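Local atomic coordinates of nitrogenase molybdenum-iron protein beta chain (Clostridium pasteurianum, PDB entry 4WES), a protein that forms, with the alpha chain, the molybdenum-iron component of nitrogenase, which reduces dinitrogen to ammonia, and shares an [8Fe-7S] cluster with that chain. Residues Asp301-Ala306 against Ser328-Glu333; Gln308-Lys313 against Glu435-Val440; Met184-Arg189 against Glu293-Gln298. All blocks are in the same frame, centred on the assembly; numbering follows the deposited sequence.

Contact 1: residues Asp301-Ala306 against Ser328-Glu333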
# COMPACT_ATOMS: atom_id res chain seq x y z
N ASP B 301 -10.24 10.80 -14.35
CA ASP B 301 -11.32 10.39 -13.45
C ASP B 301 -10.82 10.22 -12.03
O ASP B 301 -11.49 10.63 -11.07
CB ASP B 301 -11.98 9.11 -13.98
CG ASP B 301 -13.31 8.83 -13.32
OD1 ASP B 301 -14.30 9.46 -13.75
OD2 ASP B 301 -13.35 8.00 -12.40
N LEU B 302 -9.68 9.54 -11.88
CA LEU B 302 -9.11 9.27 -10.56
C LEU B 302 -8.62 10.55 -9.90
O LEU B 302 -8.80 10.73 -8.70
CB LEU B 302 -8.01 8.25 -10.72
CG LEU B 302 -7.27 7.84 -9.45
CD1 LEU B 302 -8.20 7.27 -8.40
CD2 LEU B 302 -6.19 6.85 -9.78
N MET B 303 -7.96 11.41 -10.66
CA MET B 303 -7.52 12.69 -10.11
C MET B 303 -8.66 13.51 -9.56
O MET B 303 -8.53 14.17 -8.52
CB MET B 303 -6.75 13.48 -11.19
CG MET B 303 -5.44 12.82 -11.59
SD MET B 303 -4.63 13.59 -12.99
CE MET B 303 -4.08 15.14 -12.27
N ILE B 304 -9.80 13.49 -10.26
CA ILE B 304 -10.98 14.21 -9.81
C ILE B 304 -11.64 13.47 -8.66
O ILE B 304 -11.95 14.06 -7.61
CB ILE B 304 -11.97 14.45 -10.96
CG1 ILE B 304 -11.31 15.37 -12.01
CG2 ILE B 304 -13.25 15.05 -10.45
CD1 ILE B 304 -12.10 15.52 -13.27
N ASP B 305 -11.82 12.14 -8.77
CA ASP B 305 -12.48 11.40 -7.69
C ASP B 305 -11.71 11.55 -6.37
O ASP B 305 -12.33 11.65 -5.31
CB ASP B 305 -12.60 9.93 -8.05
CG ASP B 305 -13.65 9.63 -9.12
OD1 ASP B 305 -14.48 10.50 -9.41
OD2 ASP B 305 -13.62 8.47 -9.64
N ALA B 306 -10.38 11.53 -6.41
CA ALA B 306 -9.55 11.56 -5.20
C ALA B 306 -9.13 12.97 -4.79
O ALA B 306 -8.35 13.13 -3.86
CB ALA B 306 -8.31 10.72 -5.40
N SER B 328 7.48 16.12 -9.95
CA SER B 328 7.10 17.41 -9.38
C SER B 328 6.00 18.08 -10.17
O SER B 328 5.06 18.66 -9.62
CB SER B 328 8.33 18.33 -9.30
OG SER B 328 9.27 17.85 -8.34
N LYS B 329 6.09 18.00 -11.51
CA LYS B 329 5.00 18.52 -12.34
C LYS B 329 3.70 17.79 -12.03
O LYS B 329 2.65 18.40 -11.92
CB LYS B 329 5.39 18.39 -13.84
CG LYS B 329 4.33 18.91 -14.79
CD LYS B 329 4.08 20.40 -14.67
CE LYS B 329 3.35 20.96 -15.92
NZ LYS B 329 1.94 20.63 -15.80
N PHE B 330 3.77 16.46 -11.90
CA PHE B 330 2.56 15.68 -11.62
C PHE B 330 1.97 16.07 -10.26
O PHE B 330 0.74 16.18 -10.12
CB PHE B 330 2.86 14.20 -11.71
CG PHE B 330 1.65 13.30 -11.60
CD1 PHE B 330 0.43 13.65 -12.15
CD2 PHE B 330 1.76 12.06 -11.02
CE1 PHE B 330 -0.64 12.79 -12.10
CE2 PHE B 330 0.68 11.19 -10.96
CZ PHE B 330 -0.53 11.56 -11.51
N ILE B 331 2.82 16.29 -9.26
CA ILE B 331 2.33 16.75 -7.96
C ILE B 331 1.52 18.06 -8.11
O ILE B 331 0.44 18.20 -7.55
CB ILE B 331 3.52 16.90 -6.98
CG1 ILE B 331 4.11 15.55 -6.63
CG2 ILE B 331 3.13 17.70 -5.75
CD1 ILE B 331 3.20 14.54 -6.00
N ILE B 332 2.05 19.01 -8.89
CA ILE B 332 1.33 20.22 -9.18
C ILE B 332 0.00 19.93 -9.89
O ILE B 332 -1.06 20.49 -9.55
CB ILE B 332 2.20 21.21 -9.98
CG1 ILE B 332 3.39 21.66 -9.12
CG2 ILE B 332 1.39 22.41 -10.44
CD1 ILE B 332 4.42 22.46 -9.89
N GLU B 333 0.03 19.03 -10.88
CA GLU B 333 -1.18 18.65 -11.61
C GLU B 333 -2.25 18.05 -10.72
O GLU B 333 -3.43 18.18 -11.01
CB GLU B 333 -0.82 17.68 -12.73
CG GLU B 333 0.02 18.31 -13.83
CD GLU B 333 0.58 17.35 -14.85
OE1 GLU B 333 0.82 16.17 -14.53
OE2 GLU B 333 0.80 17.79 -15.99

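Contact 2: residues Gln308-Lys313 against Glu435-Val440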
# COMPACT_ATOMS: atom_id res chain seq x y z
N GLN B 308 -10.03 15.55 -3.08
CA GLN B 308 -10.10 16.21 -1.77
C GLN B 308 -8.89 15.89 -0.94
O GLN B 308 -8.52 16.71 -0.06
CB GLN B 308 -11.37 15.86 -1.03
CG GLN B 308 -11.37 14.48 -0.42
CD GLN B 308 -12.74 14.02 -0.03
OE1 GLN B 308 -13.48 13.52 -0.89
NE2 GLN B 308 -13.11 14.17 1.22
N TYR B 309 -8.30 14.72 -1.11
CA TYR B 309 -7.17 14.26 -0.30
C TYR B 309 -5.83 14.76 -0.80
O TYR B 309 -4.82 14.51 -0.17
CB TYR B 309 -7.19 12.75 -0.23
CG TYR B 309 -8.47 12.22 0.38
CD1 TYR B 309 -8.75 12.41 1.73
CD2 TYR B 309 -9.43 11.55 -0.39
CE1 TYR B 309 -9.93 12.01 2.29
CE2 TYR B 309 -10.62 11.15 0.18
CZ TYR B 309 -10.89 11.36 1.51
OH TYR B 309 -12.06 10.95 2.09
N LEU B 310 -5.83 15.44 -1.95
CA LEU B 310 -4.63 15.90 -2.62
C LEU B 310 -4.43 17.40 -2.55
O LEU B 310 -3.30 17.88 -2.53
CB LEU B 310 -4.64 15.43 -4.08
CG LEU B 310 -4.63 13.92 -4.26
CD1 LEU B 310 -5.04 13.51 -5.65
CD2 LEU B 310 -3.25 13.38 -3.96
N GLN B 311 -5.51 18.16 -2.56
CA GLN B 311 -5.40 19.61 -2.73
C GLN B 311 -4.60 20.21 -1.57
O GLN B 311 -4.97 20.03 -0.40
CB GLN B 311 -6.76 20.31 -2.82
CG GLN B 311 -7.66 19.82 -3.94
CD GLN B 311 -6.91 19.64 -5.23
OE1 GLN B 311 -6.48 20.62 -5.85
NE2 GLN B 311 -6.74 18.38 -5.62
N GLY B 312 -3.57 20.97 -1.91
CA GLY B 312 -2.80 21.69 -0.92
C GLY B 312 -1.85 20.86 -0.10
O GLY B 312 -1.18 21.39 0.81
N LYS B 313 -1.72 19.56 -0.40
CA LYS B 313 -0.79 18.72 0.37
C LYS B 313 0.63 19.14 0.09
O LYS B 313 1.01 19.28 -1.08
CB LYS B 313 -0.99 17.24 -0.00
CG LYS B 313 -2.29 16.61 0.51
CD LYS B 313 -2.14 16.16 1.97
CE LYS B 313 -3.37 15.48 2.53
NZ LYS B 313 -4.47 16.40 2.61
N GLU B 435 -3.10 6.17 -6.68
CA GLU B 435 -3.57 5.18 -5.71
C GLU B 435 -2.62 5.06 -4.53
O GLU B 435 -3.05 5.07 -3.38
CB GLU B 435 -3.77 3.84 -6.39
CG GLU B 435 -4.30 2.80 -5.43
CD GLU B 435 -4.37 1.41 -5.94
OE1 GLU B 435 -3.64 1.06 -6.92
OE2 GLU B 435 -5.11 0.62 -5.32
N GLU B 436 -1.33 4.94 -4.83
CA GLU B 436 -0.36 4.79 -3.74
C GLU B 436 -0.31 6.00 -2.82
O GLU B 436 -0.27 5.87 -1.59
CB GLU B 436 1.02 4.55 -4.32
CG GLU B 436 2.08 4.12 -3.35
CD GLU B 436 3.36 3.66 -4.08
OE1 GLU B 436 3.62 4.02 -5.29
OE2 GLU B 436 4.16 2.99 -3.42
N ILE B 437 -0.30 7.20 -3.40
CA ILE B 437 -0.27 8.43 -2.63
C ILE B 437 -1.51 8.54 -1.75
O ILE B 437 -1.42 8.84 -0.55
CB ILE B 437 -0.14 9.65 -3.58
CG1 ILE B 437 1.26 9.72 -4.19
CG2 ILE B 437 -0.47 10.95 -2.84
CD1 ILE B 437 1.41 10.65 -5.37
N THR B 438 -2.69 8.34 -2.35
CA THR B 438 -3.90 8.49 -1.56
C THR B 438 -4.01 7.37 -0.52
O THR B 438 -4.51 7.60 0.58
CB THR B 438 -5.14 8.64 -2.43
OG1 THR B 438 -5.31 7.53 -3.29
CG2 THR B 438 -5.06 9.88 -3.27
N ASN B 439 -3.58 6.16 -0.87
CA ASN B 439 -3.59 5.07 0.11
C ASN B 439 -2.78 5.44 1.35
O ASN B 439 -3.22 5.20 2.49
CB ASN B 439 -3.00 3.78 -0.46
CG ASN B 439 -3.93 2.97 -1.33
OD1 ASN B 439 -5.10 3.29 -1.52
ND2 ASN B 439 -3.38 1.91 -1.88
N VAL B 440 -1.56 5.97 1.18
CA VAL B 440 -0.73 6.24 2.35
C VAL B 440 -1.25 7.41 3.17
O VAL B 440 -1.17 7.41 4.42
CB VAL B 440 0.77 6.42 2.03
CG1 VAL B 440 1.37 5.16 1.47
CG2 VAL B 440 1.12 7.62 1.18

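Contact 3: residues Met184-Arg189 against Glu293-Gln298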
# COMPACT_ATOMS: atom_id res chain seq x y z
N MET B 184 10.24 0.63 -18.82
CA MET B 184 10.58 0.24 -20.19
C MET B 184 9.46 -0.57 -20.83
O MET B 184 9.11 -0.32 -22.00
CB MET B 184 11.92 -0.49 -20.20
CG MET B 184 13.10 0.44 -19.88
SD MET B 184 14.38 -0.41 -19.00
CE MET B 184 15.70 0.83 -19.01
N ARG B 185 8.88 -1.52 -20.09
CA ARG B 185 7.78 -2.30 -20.64
C ARG B 185 6.59 -1.44 -20.99
O ARG B 185 5.96 -1.62 -22.04
CB ARG B 185 7.32 -3.39 -19.68
CG ARG B 185 8.35 -4.50 -19.49
CD ARG B 185 7.86 -5.53 -18.50
NE ARG B 185 8.82 -6.57 -18.19
CZ ARG B 185 8.79 -7.82 -18.62
NH1 ARG B 185 7.91 -8.19 -19.53
NH2 ARG B 185 9.63 -8.71 -18.14
N GLU B 186 6.28 -0.46 -20.13
CA GLU B 186 5.13 0.41 -20.39
C GLU B 186 5.35 1.30 -21.60
O GLU B 186 4.43 1.49 -22.41
CB GLU B 186 4.81 1.22 -19.15
CG GLU B 186 3.66 2.21 -19.30
CD GLU B 186 2.31 1.62 -19.69
OE1 GLU B 186 2.14 0.39 -19.65
OE2 GLU B 186 1.42 2.42 -20.06
N ILE B 187 6.55 1.85 -21.74
CA ILE B 187 6.85 2.68 -22.92
C ILE B 187 6.75 1.84 -24.19
O ILE B 187 6.16 2.30 -25.18
CB ILE B 187 8.23 3.36 -22.75
CG1 ILE B 187 8.15 4.39 -21.62
CG2 ILE B 187 8.72 3.96 -24.04
CD1 ILE B 187 9.50 4.72 -21.01
N LYS B 188 7.27 0.62 -24.16
CA LYS B 188 7.15 -0.28 -25.32
C LYS B 188 5.67 -0.55 -25.62
O LYS B 188 5.25 -0.55 -26.79
CB LYS B 188 7.93 -1.57 -25.12
CG LYS B 188 9.44 -1.36 -25.11
CD LYS B 188 10.24 -2.63 -25.17
CE LYS B 188 10.04 -3.47 -23.95
NZ LYS B 188 10.81 -4.74 -24.05
N ARG B 189 4.90 -0.80 -24.58
CA ARG B 189 3.48 -1.10 -24.74
C ARG B 189 2.77 0.05 -25.44
O ARG B 189 1.90 -0.15 -26.31
CB ARG B 189 2.84 -1.39 -23.38
CG ARG B 189 1.43 -1.97 -23.49
CD ARG B 189 0.72 -2.01 -22.14
NE ARG B 189 0.46 -0.68 -21.61
CZ ARG B 189 -0.53 0.10 -22.03
NH1 ARG B 189 -1.40 -0.32 -22.96
NH2 ARG B 189 -0.66 1.31 -21.54
N GLU B 293 -6.50 6.65 -25.07
CA GLU B 293 -7.41 7.70 -24.64
C GLU B 293 -8.22 7.28 -23.42
O GLU B 293 -8.44 8.10 -22.52
CB GLU B 293 -8.28 8.17 -25.81
CG GLU B 293 -9.13 9.36 -25.39
CD GLU B 293 -9.69 10.17 -26.50
OE1 GLU B 293 -10.62 10.95 -26.20
OE2 GLU B 293 -9.21 10.05 -27.65
N GLU B 294 -8.68 6.02 -23.39
CA GLU B 294 -9.42 5.55 -22.20
C GLU B 294 -8.54 5.63 -20.96
O GLU B 294 -9.00 6.06 -19.89
CB GLU B 294 -9.94 4.11 -22.40
CG GLU B 294 -10.80 3.66 -21.26
CD GLU B 294 -11.12 2.19 -21.23
OE1 GLU B 294 -10.22 1.36 -21.46
OE2 GLU B 294 -12.30 1.85 -20.92
N GLU B 295 -7.29 5.16 -21.06
CA GLU B 295 -6.37 5.19 -19.91
C GLU B 295 -6.17 6.62 -19.38
O GLU B 295 -6.21 6.86 -18.16
CB GLU B 295 -5.00 4.65 -20.29
CG GLU B 295 -4.91 3.25 -20.81
CD GLU B 295 -3.60 2.86 -21.53
OE1 GLU B 295 -2.56 3.52 -21.37
OE2 GLU B 295 -3.64 1.79 -22.28
N ARG B 296 -5.98 7.56 -20.29
CA ARG B 296 -5.84 8.95 -19.88
C ARG B 296 -7.08 9.41 -19.15
O ARG B 296 -7.03 10.08 -18.12
CB ARG B 296 -5.53 9.85 -21.07
CG ARG B 296 -5.29 11.29 -20.66
CD ARG B 296 -5.08 12.16 -21.88
NE ARG B 296 -4.68 13.54 -21.54
CZ ARG B 296 -5.47 14.51 -21.06
NH1 ARG B 296 -6.79 14.32 -20.94
NH2 ARG B 296 -4.96 15.68 -20.72
N GLY B 297 -8.25 9.09 -19.71
CA GLY B 297 -9.48 9.50 -19.09
C GLY B 297 -9.76 8.85 -17.75
O GLY B 297 -10.43 9.45 -16.91
N GLN B 298 -9.28 7.62 -17.56
CA GLN B 298 -9.35 7.00 -16.24
C GLN B 298 -8.43 7.73 -15.25
O GLN B 298 -8.79 7.90 -14.08
CB GLN B 298 -8.96 5.52 -16.31
CG GLN B 298 -10.00 4.66 -17.04
CD GLN B 298 -9.46 3.28 -17.32
OE1 GLN B 298 -8.30 3.11 -17.74
NE2 GLN B 298 -10.27 2.29 -17.09
O HOH W 1 -0.36 4.44 -20.02
O HOH W 2 -3.50 1.10 -24.71

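Contact 1: residues Asp301-Ala306 against Ser328-Glu333
Phe330 is the first residue of Ser328-Glu333 to meet Asp301-Ala306, and it does so with the edge of its ring: Met303 SD lies near the ring plane, 4.2 Å from Phe330 CE1. The CB of Phe330 does not aim at the other helix; CG set anti to the backbone N (chi1 -173°) brings the CE1 edge of the ring round to the sulfur, while Ala430 and Val434 of helix 426-448 also pack on this side chain. One turn on, Glu333 receives the tip of the methionine. Met303 CE stands 3.4 Å from the carbonyl oxygen Glu333 O and 4.2 Å from Glu333 CB, because the thioether chain runs straight through chi2 and then bends at chi3 (71°), laying the methyl against the last turn of the helix. The carboxylate of Glu333 takes no part in this packing. It is held by Val270 N and Ser271 OG and, within its own helix, by Lys329, whose NZ comes from above the carboxylate plane. Met303 thus bridges helices 290-305 and 321-333, with Leu334 of the same chain and Ala511 of the alpha chain also packed against it. Elsewhere on the same turns, Asp301 OD2 and Asp305 OD2 bind an iron(II) ion together with Lys61 O and Glu62 OE1 of the second beta subunit: buried helix packing beside an intersubunit metal site.

Contact 2: residues Gln308-Lys313 against Glu435-Val440
Leu310 opens a type II beta turn, Leu310 to Lys313, and packs on Ile437 and Thr438 of helix 426-448. The turn lies in Gln308-Lys313, which leads from helix 290-305 into strand 314-318; Lys313 N is hydrogen-bonded to Leu310 O at 3.1 Å, and Gly312 has positive phi (76°). Glu435-Val440 is a continuous part of its helix. Leu310 supplies the contact through one methyl branch: Leu310 CD2 lies 3.9 Å from Ile437 CG2 and 4.0 Å from Thr438 CG2, between two neighbouring residues of the helix. Although its CB does not head for the helix, the end of the leucine reaches it, and it crosses Ile437 at about a right angle. Thr438 presents its methyl rather than its hydroxyl. With OG1 between the backbone N and the carbonyl carbon (chi1 59°), the hydroxyl is hydrogen-bonded to Val434 O one turn back, and CG2 is left for the leucine; that methyl also approaches Leu310 CG at 4.2 Å. Nearby, Leu334 packs on Leu310, Val407 and Leu388 pack on Ile437, and Tyr417 of the second beta subunit lies against Thr438. No hydrogen bond links the two segments. The buried contact is therefore purely apolar and consists of van der Waals packing between branched side chains, the one polar atom among them being satisfied by its own helix.

Contact 3: residues Met184-Arg189 against Glu293-Gln298
Arg189 and Glu295 reach toward each other from helices 181-193 and 290-305 and meet end-on, one guanidinium nitrogen to each carboxylate oxygen. Arg189 NH2 donates to Glu295 OE1 at 2.9 Å, and Arg189 NH1 donates to Glu295 OE2 at 3.2 Å. Both bonds are clearly bent, and the two planes are turned 52° apart, so the two groups are twisted and not coplanar. Glu186, one turn before the arginine, grips it side-on. Arg189 NE gives a nearly straight bond (176°) to Glu186 OE1 at 2.8 Å, and Arg189 NH2 binds Glu186 OE2 at 2.8 Å. The bend of the arginine at chi3 (66°) carries the guanidinium back beside Glu186 while its far end still faces Glu295. NH2 therefore serves both acids, NE serves one acid, and NH1 serves one acid and a water. Two waters complete the network: the first donates to Glu186 OE2 and to Glu295 OE1, joining two acidic oxygens that stand 4.3 Å apart, and the second accepts from Arg189 NH1 and donates to Glu295 OE2. Lys428 and Tyr427 of helix 426-448 flank Glu186 and Glu295 respectively. One arginine thus probably offsets part of the charge of two glutamates, with four bonds fixing its plane, and the bridging water probably eases the remaining repulsion between the acids.

Helix 290-305 takes part in contacts 1 and 3, at neighbouring turns separated by two residues in sequence, and the chain leaving it supplies the turn of contact 2. Contacts 1 and 2 are buried and touch directly, Ala306 CB lying 4.0 Å from Thr438 CG2. Contact 2 is apolar throughout, while contact 1 also sets a methionine methyl against a backbone carbonyl; neither has a hydrogen bond across its segments. Contact 3, its centre about 16 Å from that of contact 1, is only partly buried and relies instead on charges and water. Helix 426-448 provides one segment of contact 2 and packs on residues of the other two contacts. All three touch the second beta subunit, but only contact 1 contributes ligands to the intersubunit iron(II) site.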